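Local coordinates for protein fucose-specific lectin (Aleuria aurantia, PDB 6GKE) that binds L-fucose at sites between adjacent blades of its six-bladed beta-propeller, preferring the alpha-1,6-linked core fucose of glycoproteins, at residues G169-G174 against R179-A184; N187-H192 against V212-I217; I225-Q230 against G243-P248. The protein carries 1 engineered substitution. All blocks are in the same frame, centred on the assembly; numbering follows the deposited sequence. Where two conformers were deposited one is given.

Contact 1 of 3, residues G169-G174 against R179-A184; sequences GATAIG and RIYYQA. With FUC (alpha-L-fucopyranose), chain F.
Gly169 and Tyr181 exchange two backbone hydrogen bonds, with Tyr181 N 2.8 Å from Gly169 O, and Thr171 and Arg179 form a second such pair, in which Arg179 N lies 2.9 Å from Thr171 O. The intervening pair, Ala170 with Ile180, is non-hydrogen-bonded. Arg179 also turns one edge of its guanidinium to fucose: NH2 donates to the ring oxygen O5 of the sugar at 2.8 Å, while NE donates to its O4 at 2.9 Å. A bend in the chain (chi2 -65°) brings the group beneath Ile173, whose CD1 lies over the centre of one guanidinium face, 3.6 Å from Arg179 CZ. Asp195, in a salt bridge with NH2, helps to fix the plane's rotation and would be expected to balance the charge. The same Ile173 methyl reaches C6 of the sugar at 3.8 Å, and Ile173 CG2 rests on the aliphatic stem of Arg179, nearest its CG. On the other face of the sheet, Ala170 CB packs against Ile180 CD1 at 3.7 Å, beside Leu118 of the preceding blade. A classic beta bulge at Ile173 and Gly174 lies next to the turn of this hairpin, made by the first two strands of a propeller blade, which supplies a fucose pocket with its arginine.

Contact 2 of 3, residues N187-H192 against V212-I217; sequences NKIREH and VSIAAI. With FUC (alpha-L-fucopyranose), chain F.
Ile189, Val212 and Ile214 meet through methyl groups alone, so no flat group takes part in the touching itself; the flat group that matters here is the carboxylate of Glu191, two residues along from Ile189, which turns its two oxygens to fucose. Its OE1 accepts from O3 of the sugar at 2.6 Å and its OE2 from O4 at 2.7 Å. Each oxygen has a further partner in the protein: the backbone N of Phe204 bonds to OE1, and Tyr181 OH bonds to OE2. With two bonds on each oxygen, rotation of the carboxylate is well restrained, and the neighbouring Arg179 would be expected to favour its ionised form. CG lies anti to the backbone N (chi1 179°) and the chain stays extended beyond it, which carries the carboxylate out to the sugar.

The segments belong to successive blades of the propeller: 187-192 lies in the third strand of one four-stranded sheet, and 212-217 leads into the first strand of the next. Nearest CA atoms, those of Ile189 and Ile214, are 8.9 Å apart, a spacing at which faces of sheets pack through side chains without any backbone bond. Ile189 and Ile214 approach tip to tip, CD1 to CD1 at 3.7 Å. The same Ile189 CD1 meets Val212 CG2 at 3.8 Å, here with the two side chains passing at a slant. One methyl thus bridges both residues in the conformer described; a second conformer of Ile189 exists, and the exact fit is correspondingly less certain. Phe204 and Ala208 flank Ile189 in this apolar layer.

Contact 3 of 3, residues I225-Q230 against G243-P248; sequences IRVYWQ and GSWNTP. With FUC (alpha-L-fucopyranose), chain G; FUC (alpha-L-fucopyranose), chain F.
Trp245 swings its CG beside the backbone N (chi1 -70°), which carries the six-membered end of the indole to Ile225 and Val227, while Trp229, with CG between the backbone N and carbonyl carbon (chi1 60°), sends its own benzo end to Pro248. Val227 CG2 touches Trp245 CH2 at 3.7 Å, the two side chains crossing at about a right angle. The same CH2 lies 3.9 Å from Ile225 CG2. Further along, Pro248 CG sits at the edge of the Trp229 indole, 3.7 Å from its CH2, and Pro248 CB is equally near to CH2 and CZ2 of the ring; Tyr237 meets the Trp229 ring with its plane nearly parallel.

The strand 225-230 is the second of a propeller blade, and 243-248 is the connection between the blade's third and fourth strands, which runs beside the strand in nearly the same direction and meets it through side chains. This loop carries the tryptophan of a fucose site at the junction with the preceding blade: Trp245 NE1 donates in its ring plane to O3 of the sugar, 2.9 Å away and almost straight (170°). Apolar support at one end of the indole and the hydrogen bond at the other help hold it in place, with Phe204 and Tyr241 meeting its ring as well. Arg226 points away from the loop and serves another fucose, its NE lying 2.8 Å from O4 and its NH2 2.9 Å from O5 of that sugar. The guanidinium is also held through NH1, which donates to Ile225 O at 3.0 Å from above the carbonyl plane, and which also bonds to the engineered Gln224.

Overall arrangement
Following the chain, contact 1 closes a tight hairpin between the first two strands of one blade. Contact 2 then opens on that blade's third strand, next to 179-184 in the sheet, and closes a longer loop by crossing to the first strand of the following blade. Contact 3 starts on the second strand there, neighbour of 212-217, and closes on the connection leading to the fourth strand. The three run in series, neither nesting nor crossing. Contact 2 joins the two blades directly, and all three contacts border one fucose: residues of contacts 1 and 2 supply the arginine and glutamate, contact 3 the tryptophan, and Tyr181 packs against Ile225, Val227 and Trp245 across the interface.

Contact 1 of 3, residues G169-G174 against R179-A184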
loop_
_atom_site.group_PDB
_atom_site.type_symbol
_atom_site.label_atom_id
_atom_site.label_comp_id
_atom_site.label_asym_id
_atom_site.label_seq_id
_atom_site.Cartn_x
_atom_site.Cartn_y
_atom_site.Cartn_z
ATOM N N GLY A 169 16.136 -9.270 14.706
ATOM C CA GLY A 169 15.992 -10.709 14.629
ATOM C C GLY A 169 16.340 -11.327 15.970
ATOM O O GLY A 169 17.245 -10.847 16.643
ATOM N N ALA A 170 15.611 -12.362 16.382
ATOM C CA ALA A 170 15.844 -12.974 17.690
ATOM C C ALA A 170 15.658 -14.485 17.582
ATOM O O ALA A 170 14.614 -14.947 17.142
ATOM C CB ALA A 170 14.909 -12.396 18.725
ATOM N N THR A 171 16.652 -15.252 18.031
ATOM C CA THR A 171 16.533 -16.702 17.971
ATOM C C THR A 171 17.203 -17.330 19.195
ATOM O O THR A 171 18.249 -16.868 19.654
ATOM C CB THR A 171 17.070 -17.224 16.630
ATOM O OG1 THR A 171 16.811 -18.625 16.522
ATOM C CG2 THR A 171 18.547 -16.978 16.425
ATOM N N ALA A 172 16.578 -18.396 19.708
ATOM C CA ALA A 172 17.160 -19.225 20.753
ATOM C C ALA A 172 17.923 -20.360 20.072
ATOM O O ALA A 172 17.319 -21.293 19.549
ATOM C CB ALA A 172 16.092 -19.757 21.680
ATOM N N ILE A 173 19.252 -20.253 20.057
ATOM C CA ILE A 173 20.100 -21.194 19.313
ATOM C C ILE A 173 20.318 -22.489 20.099
ATOM O O ILE A 173 20.851 -23.453 19.561
ATOM C CB ILE A 173 21.437 -20.539 18.917
ATOM C CG1 ILE A 173 22.343 -20.254 20.120
ATOM C CG2 ILE A 173 21.191 -19.292 18.080
ATOM C CD1 ILE A 173 23.771 -19.920 19.733
ATOM N N GLY A 174 19.932 -22.487 21.373
ATOM C CA GLY A 174 19.984 -23.647 22.232
ATOM C C GLY A 174 19.256 -23.304 23.519
ATOM O O GLY A 174 18.785 -22.178 23.665
ATOM N N ARG A 179 20.544 -15.290 20.543
ATOM C CA ARG A 179 21.258 -14.428 19.619
ATOM C C ARG A 179 20.271 -13.412 19.043
ATOM O O ARG A 179 19.212 -13.783 18.527
ATOM C CB ARG A 179 21.923 -15.227 18.495
ATOM C CG ARG A 179 23.002 -16.197 18.962
ATOM C CD ARG A 179 24.218 -15.509 19.567
ATOM N NE ARG A 179 25.273 -16.442 19.943
ATOM C CZ ARG A 179 25.374 -17.057 21.122
ATOM N NH1 ARG A 179 24.458 -16.886 22.065
ATOM N NH2 ARG A 179 26.410 -17.848 21.355
ATOM N N ILE A 180 20.644 -12.135 19.155
ATOM C CA ILE A 180 19.820 -11.005 18.732
ATOM C C ILE A 180 20.596 -10.235 17.667
ATOM O O ILE A 180 21.770 -9.925 17.866
ATOM C CB ILE A 180 19.476 -10.084 19.920
ATOM C CG1 ILE A 180 18.980 -10.862 21.146
ATOM C CG2 ILE A 180 18.509 -8.996 19.473
ATOM C CD1 ILE A 180 17.746 -11.712 20.923
ATOM N N TYR A 181 19.924 -9.939 16.552
ATOM C CA TYR A 181 20.516 -9.269 15.399
ATOM C C TYR A 181 19.779 -7.954 15.177
ATOM O O TYR A 181 18.560 -7.895 15.248
ATOM C CB TYR A 181 20.451 -10.167 14.158
ATOM C CG TYR A 181 21.179 -11.459 14.389
ATOM C CD1 TYR A 181 22.546 -11.551 14.200
ATOM C CD2 TYR A 181 20.522 -12.556 14.917
ATOM C CE1 TYR A 181 23.240 -12.709 14.504
ATOM C CE2 TYR A 181 21.199 -13.723 15.225
ATOM C CZ TYR A 181 22.566 -13.798 15.029
ATOM O OH TYR A 181 23.235 -14.943 15.369
ATOM N N TYR A 182 20.537 -6.894 14.909
ATOM C CA TYR A 182 19.962 -5.563 14.744
ATOM C C TYR A 182 20.911 -4.745 13.873
ATOM O O TYR A 182 22.037 -5.160 13.648
ATOM C CB TYR A 182 19.748 -4.908 16.110
ATOM C CG TYR A 182 21.029 -4.698 16.876
ATOM C CD1 TYR A 182 21.587 -5.708 17.642
ATOM C CD2 TYR A 182 21.721 -3.503 16.784
ATOM C CE1 TYR A 182 22.787 -5.532 18.309
ATOM C CE2 TYR A 182 22.917 -3.305 17.453
ATOM C CZ TYR A 182 23.456 -4.325 18.216
ATOM O OH TYR A 182 24.643 -4.123 18.859
ATOM N N GLN A 183 20.459 -3.579 13.410
ATOM C CA GLN A 183 21.292 -2.735 12.576
ATOM C C GLN A 183 21.760 -1.539 13.405
ATOM O O GLN A 183 20.955 -0.746 13.889
ATOM C CB GLN A 183 20.537 -2.302 11.323
ATOM C CG GLN A 183 21.417 -1.552 10.330
ATOM C CD GLN A 183 20.725 -1.339 9.008
ATOM O OE1 GLN A 183 19.530 -1.058 8.956
ATOM N NE2 GLN A 183 21.475 -1.449 7.925
ATOM N N ALA A 184 23.084 -1.443 13.574
ATOM C CA ALA A 184 23.700 -0.398 14.372
ATOM C C ALA A 184 23.808 0.885 13.549
ATOM O O ALA A 184 23.549 0.893 12.347
ATOM C CB ALA A 184 25.052 -0.859 14.852
HETATM C C1 FUC F . 29.379 -16.697 19.437
HETATM C C2 FUC F . 29.175 -15.551 18.458
HETATM C C3 FUC F . 29.021 -16.091 17.036
HETATM C C4 FUC F . 27.884 -17.113 16.999
HETATM C C5 FUC F . 28.215 -18.236 17.974
HETATM C C6 FUC F . 27.131 -19.304 18.027
HETATM O O1 FUC F . 30.661 -17.250 19.175
HETATM O O2 FUC F . 30.277 -14.637 18.557
HETATM O O3 FUC F . 28.844 -15.023 16.107
HETATM O O4 FUC F . 26.646 -16.530 17.411
HETATM O O5 FUC F . 28.354 -17.687 19.293
#

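Contact 2 of 3, residues N187-H192 against V212-I217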
loop_
_atom_site.group_PDB
_atom_site.type_symbol
_atom_site.label_atom_id
_atom_site.label_comp_id
_atom_site.label_asym_id
_atom_site.label_seq_id
_atom_site.Cartn_x
_atom_site.Cartn_y
_atom_site.Cartn_z
ATOM N N ASN A 187 25.196 1.277 10.069
ATOM C CA ASN A 187 24.437 0.459 9.088
ATOM C C ASN A 187 24.919 -0.996 9.024
ATOM O O ASN A 187 24.438 -1.762 8.187
ATOM C CB ASN A 187 24.417 1.081 7.690
ATOM C CG ASN A 187 23.537 2.310 7.631
ATOM O OD1 ASN A 187 22.508 2.380 8.293
ATOM N ND2 ASN A 187 23.925 3.280 6.826
ATOM N N LYS A 188 25.805 -1.402 9.933
ATOM C CA LYS A 188 26.177 -2.795 10.013
ATOM C C LYS A 188 25.145 -3.550 10.845
ATOM O O LYS A 188 24.731 -3.090 11.913
ATOM C CB LYS A 188 27.543 -2.961 10.675
ATOM C CG LYS A 188 28.707 -2.404 9.878
ATOM C CD LYS A 188 29.408 -3.422 9.020
ATOM C CE LYS A 188 30.679 -2.889 8.393
ATOM N NZ LYS A 188 30.484 -1.555 7.781
ATOM N N ILE A 189 24.770 -4.734 10.365
ATOM C CA ILE A 189 24.077 -5.724 11.182
ATOM C C ILE A 189 25.078 -6.199 12.232
ATOM O O ILE A 189 26.201 -6.560 11.878
ATOM C CB ILE A 189 23.549 -6.929 10.374
ATOM C CG1 ILE A 189 22.928 -6.540 9.030
ATOM C CG2 ILE A 189 22.567 -7.729 11.223
ATOM C CD1 ILE A 189 21.695 -5.696 9.165
ATOM N N ARG A 190 24.663 -6.197 13.499
ATOM C CA ARG A 190 25.475 -6.648 14.616
ATOM C C ARG A 190 24.687 -7.698 15.400
ATOM O O ARG A 190 23.507 -7.918 15.155
ATOM C CB ARG A 190 25.832 -5.467 15.521
ATOM C CG ARG A 190 26.618 -4.358 14.844
ATOM C CD ARG A 190 28.061 -4.730 14.590
ATOM N NE ARG A 190 28.808 -3.580 14.106
ATOM C CZ ARG A 190 30.102 -3.590 13.813
ATOM N NH1 ARG A 190 30.822 -4.685 14.001
ATOM N NH2 ARG A 190 30.661 -2.495 13.323
ATOM N N GLU A 191 25.376 -8.323 16.354
ATOM C CA GLU A 191 24.882 -9.482 17.071
ATOM C C GLU A 191 25.149 -9.291 18.563
ATOM O O GLU A 191 26.255 -8.928 18.947
ATOM C CB GLU A 191 25.613 -10.720 16.551
ATOM C CG GLU A 191 25.234 -12.032 17.211
ATOM C CD GLU A 191 26.132 -13.176 16.775
ATOM O OE1 GLU A 191 27.366 -12.983 16.808
ATOM O OE2 GLU A 191 25.612 -14.261 16.422
ATOM N N HIS A 192 24.139 -9.581 19.390
ATOM C CA HIS A 192 24.289 -9.600 20.846
ATOM C C HIS A 192 23.928 -11.005 21.326
ATOM O O HIS A 192 22.992 -11.609 20.809
ATOM C CB HIS A 192 23.450 -8.499 21.514
ATOM C CG HIS A 192 24.170 -7.792 22.615
ATOM N ND1 HIS A 192 25.338 -7.097 22.385
ATOM C CD2 HIS A 192 23.886 -7.657 23.929
ATOM C CE1 HIS A 192 25.747 -6.572 23.522
ATOM N NE2 HIS A 192 24.881 -6.906 24.487
ATOM N N VAL A 212 17.056 -2.022 6.631
ATOM C CA VAL A 212 16.613 -3.368 6.243
ATOM C C VAL A 212 15.719 -3.988 7.326
ATOM O O VAL A 212 15.916 -3.808 8.533
ATOM C CB VAL A 212 17.792 -4.307 5.943
ATOM C CG1 VAL A 212 18.450 -3.959 4.623
ATOM C CG2 VAL A 212 18.815 -4.355 7.074
ATOM N N SER A 213 14.767 -4.800 6.862
ATOM C CA SER A 213 13.982 -5.683 7.706
ATOM C C SER A 213 14.801 -6.952 7.970
ATOM O O SER A 213 15.353 -7.514 7.038
ATOM C CB SER A 213 12.658 -5.975 7.028
ATOM O OG SER A 213 11.837 -6.828 7.807
ATOM N N ILE A 214 14.863 -7.392 9.234
ATOM C CA ILE A 214 15.767 -8.466 9.673
ATOM C C ILE A 214 14.945 -9.604 10.280
ATOM O O ILE A 214 13.987 -9.370 11.000
ATOM C CB ILE A 214 16.795 -7.923 10.689
ATOM C CG1 ILE A 214 17.647 -6.819 10.059
ATOM C CG2 ILE A 214 17.658 -9.034 11.282
ATOM C CD1 ILE A 214 18.506 -6.061 11.038
ATOM N N ALA A 215 15.371 -10.843 10.027
ATOM C CA ALA A 215 14.805 -12.011 10.682
ATOM C C ALA A 215 15.943 -12.995 10.959
ATOM O O ALA A 215 16.978 -12.953 10.295
ATOM C CB ALA A 215 13.723 -12.639 9.831
ATOM N N ALA A 216 15.756 -13.870 11.944
ATOM C CA ALA A 216 16.786 -14.859 12.252
ATOM C C ALA A 216 16.126 -16.148 12.724
ATOM O O ALA A 216 15.126 -16.110 13.440
ATOM C CB ALA A 216 17.743 -14.347 13.302
ATOM N N ILE A 217 16.737 -17.272 12.335
ATOM C CA ILE A 217 16.314 -18.608 12.742
ATOM C C ILE A 217 17.559 -19.409 13.127
ATOM O O ILE A 217 18.690 -19.052 12.789
ATOM C CB ILE A 217 15.538 -19.323 11.618
ATOM C CG1 ILE A 217 16.419 -19.489 10.373
ATOM C CG2 ILE A 217 14.242 -18.587 11.318
ATOM C CD1 ILE A 217 15.881 -20.413 9.315
HETATM C C1 FUC F . 29.379 -16.697 19.437
HETATM C C2 FUC F . 29.175 -15.551 18.458
HETATM C C3 FUC F . 29.021 -16.091 17.036
HETATM C C4 FUC F . 27.884 -17.113 16.999
HETATM C C5 FUC F . 28.215 -18.236 17.974
HETATM C C6 FUC F . 27.131 -19.304 18.027
HETATM O O1 FUC F . 30.661 -17.250 19.175
HETATM O O2 FUC F . 30.277 -14.637 18.557
HETATM O O3 FUC F . 28.844 -15.023 16.107
HETATM O O4 FUC F . 26.646 -16.530 17.411
HETATM O O5 FUC F . 28.354 -17.687 19.293
#

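Contact 3 of 3, residues I225-Q230 against G243-P248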
loop_
_atom_site.group_PDB
_atom_site.type_symbol
_atom_site.label_atom_id
_atom_site.label_comp_id
_atom_site.label_asym_id
_atom_site.label_seq_id
_atom_site.Cartn_x
_atom_site.Cartn_y
_atom_site.Cartn_z
ATOM N N ILE A 225 22.753 -21.258 12.291
ATOM C CA ILE A 225 22.034 -19.989 12.400
ATOM C C ILE A 225 21.895 -19.426 10.988
ATOM O O ILE A 225 22.835 -19.517 10.200
ATOM C CB ILE A 225 22.738 -18.966 13.319
ATOM C CG1 ILE A 225 23.193 -19.597 14.636
ATOM C CG2 ILE A 225 21.838 -17.761 13.550
ATOM C CD1 ILE A 225 24.100 -18.713 15.462
ATOM N N ARG A 226 20.735 -18.842 10.684
ATOM C CA ARG A 226 20.567 -18.089 9.453
ATOM C C ARG A 226 19.980 -16.724 9.808
ATOM O O ARG A 226 18.993 -16.644 10.539
ATOM C CB ARG A 226 19.649 -18.805 8.457
ATOM C CG ARG A 226 20.088 -20.215 8.083
ATOM C CD ARG A 226 21.392 -20.261 7.302
ATOM N NE ARG A 226 21.746 -21.617 6.893
ATOM C CZ ARG A 226 22.503 -22.456 7.597
ATOM N NH1 ARG A 226 23.061 -22.079 8.735
ATOM N NH2 ARG A 226 22.701 -23.685 7.149
ATOM N N VAL A 227 20.612 -15.669 9.290
ATOM C CA VAL A 227 20.160 -14.302 9.479
ATOM C C VAL A 227 19.762 -13.773 8.100
ATOM O O VAL A 227 20.545 -13.865 7.152
ATOM C CB VAL A 227 21.250 -13.429 10.125
ATOM C CG1 VAL A 227 20.776 -12.007 10.353
ATOM C CG2 VAL A 227 21.748 -14.037 11.426
ATOM N N TYR A 228 18.542 -13.234 8.015
ATOM C CA TYR A 228 17.969 -12.711 6.782
ATOM C C TYR A 228 17.814 -11.200 6.897
ATOM O O TYR A 228 17.429 -10.689 7.947
ATOM C CB TYR A 228 16.600 -13.335 6.496
ATOM C CG TYR A 228 16.704 -14.818 6.306
ATOM C CD1 TYR A 228 17.198 -15.337 5.121
ATOM C CD2 TYR A 228 16.414 -15.696 7.334
ATOM C CE1 TYR A 228 17.395 -16.699 4.959
ATOM C CE2 TYR A 228 16.601 -17.059 7.187
ATOM C CZ TYR A 228 17.104 -17.564 6.000
ATOM O OH TYR A 228 17.338 -18.907 5.879
ATOM N N TRP A 229 18.057 -10.496 5.794
ATOM C CA TRP A 229 17.689 -9.093 5.749
ATOM C C TRP A 229 17.279 -8.704 4.335
ATOM O O TRP A 229 17.741 -9.263 3.348
ATOM C CB TRP A 229 18.787 -8.171 6.287
ATOM C CG TRP A 229 20.110 -8.218 5.591
ATOM C CD1 TRP A 229 20.546 -7.448 4.554
ATOM C CD2 TRP A 229 21.217 -9.049 5.967
ATOM N NE1 TRP A 229 21.843 -7.761 4.249
ATOM C CE2 TRP A 229 22.283 -8.737 5.101
ATOM C CE3 TRP A 229 21.399 -10.034 6.943
ATOM C CZ2 TRP A 229 23.523 -9.365 5.202
ATOM C CZ3 TRP A 229 22.623 -10.654 7.041
ATOM C CH2 TRP A 229 23.670 -10.325 6.178
ATOM N N GLN A 230 16.393 -7.707 4.268
ATOM C CA GLN A 230 15.881 -7.252 2.996
ATOM C C GLN A 230 15.367 -5.826 3.145
ATOM O O GLN A 230 14.573 -5.530 4.046
ATOM C CB GLN A 230 14.747 -8.162 2.523
ATOM C CG GLN A 230 14.230 -7.853 1.125
ATOM C CD GLN A 230 13.046 -8.730 0.800
ATOM O OE1 GLN A 230 13.203 -9.875 0.378
ATOM N NE2 GLN A 230 11.855 -8.208 1.048
ATOM N N GLY A 243 29.388 -22.943 12.354
ATOM C CA GLY A 243 30.646 -23.025 13.093
ATOM C C GLY A 243 31.481 -21.778 12.865
ATOM O O GLY A 243 32.269 -21.379 13.718
ATOM N N SER A 244 31.328 -21.222 11.659
ATOM C CA SER A 244 31.814 -19.901 11.297
ATOM C C SER A 244 30.759 -19.243 10.405
ATOM O O SER A 244 29.868 -19.920 9.901
ATOM C CB SER A 244 33.155 -19.975 10.613
ATOM O OG SER A 244 33.035 -20.606 9.347
ATOM N N TRP A 245 30.861 -17.922 10.241
ATOM C CA TRP A 245 29.963 -17.181 9.372
ATOM C C TRP A 245 30.511 -17.178 7.949
ATOM O O TRP A 245 31.709 -16.982 7.740
ATOM C CB TRP A 245 29.773 -15.749 9.870
ATOM C CG TRP A 245 28.992 -15.680 11.139
ATOM C CD1 TRP A 245 29.490 -15.565 12.402
ATOM C CD2 TRP A 245 27.563 -15.754 11.274
ATOM N NE1 TRP A 245 28.471 -15.557 13.314
ATOM C CE2 TRP A 245 27.280 -15.669 12.652
ATOM C CE3 TRP A 245 26.498 -15.864 10.372
ATOM C CZ2 TRP A 245 25.975 -15.682 13.143
ATOM C CZ3 TRP A 245 25.211 -15.876 10.859
ATOM C CH2 TRP A 245 24.954 -15.791 12.228
ATOM N N ASN A 246 29.612 -17.366 6.985
ATOM C CA ASN A 246 29.963 -17.238 5.583
ATOM C C ASN A 246 29.881 -15.764 5.168
ATOM O O ASN A 246 29.509 -14.887 5.947
ATOM C CB ASN A 246 29.084 -18.133 4.704
ATOM C CG ASN A 246 27.653 -17.653 4.576
ATOM O OD1 ASN A 246 27.222 -16.745 5.291
ATOM N ND2 ASN A 246 26.908 -18.259 3.666
ATOM N N THR A 247 30.250 -15.505 3.915
ATOM C CA THR A 247 29.980 -14.235 3.276
ATOM C C THR A 247 28.494 -14.198 2.940
ATOM O O THR A 247 27.978 -15.130 2.330
ATOM C CB THR A 247 30.849 -14.057 2.026
ATOM O OG1 THR A 247 32.212 -14.152 2.435
ATOM C CG2 THR A 247 30.615 -12.740 1.319
ATOM N N PRO A 248 27.739 -13.147 3.324
ATOM C CA PRO A 248 26.315 -13.113 3.003
ATOM C C PRO A 248 26.096 -13.233 1.491
ATOM O O PRO A 248 26.897 -12.725 0.705
ATOM C CB PRO A 248 25.854 -11.752 3.536
ATOM C CG PRO A 248 26.842 -11.440 4.635
ATOM C CD PRO A 248 28.159 -11.977 4.113
HETATM C C1 FUC G . 22.791 -23.711 3.515
HETATM C C2 FUC G . 22.600 -22.307 2.961
HETATM C C3 FUC G . 21.195 -22.155 2.376
HETATM C C4 FUC G . 20.140 -22.563 3.412
HETATM C C5 FUC G . 20.444 -23.976 3.882
HETATM C C6 FUC G . 19.479 -24.504 4.934
HETATM O O1 FUC G . 22.793 -24.645 2.432
HETATM O O2 FUC G . 23.588 -22.064 1.954
HETATM O O3 FUC G . 21.017 -20.820 1.907
HETATM O O4 FUC G . 20.157 -21.712 4.568
HETATM O O5 FUC G . 21.754 -24.030 4.445
HETATM C C1 FUC F . 29.379 -16.697 19.437
HETATM C C2 FUC F . 29.175 -15.551 18.458
HETATM C C3 FUC F . 29.021 -16.091 17.036
HETATM C C4 FUC F . 27.884 -17.113 16.999
HETATM C C5 FUC F . 28.215 -18.236 17.974
HETATM C C6 FUC F . 27.131 -19.304 18.027
HETATM O O1 FUC F . 30.661 -17.250 19.175
HETATM O O2 FUC F . 30.277 -14.637 18.557
HETATM O O3 FUC F . 28.844 -15.023 16.107
HETATM O O4 FUC F . 26.646 -16.530 17.411
HETATM O O5 FUC F . 28.354 -17.687 19.293
#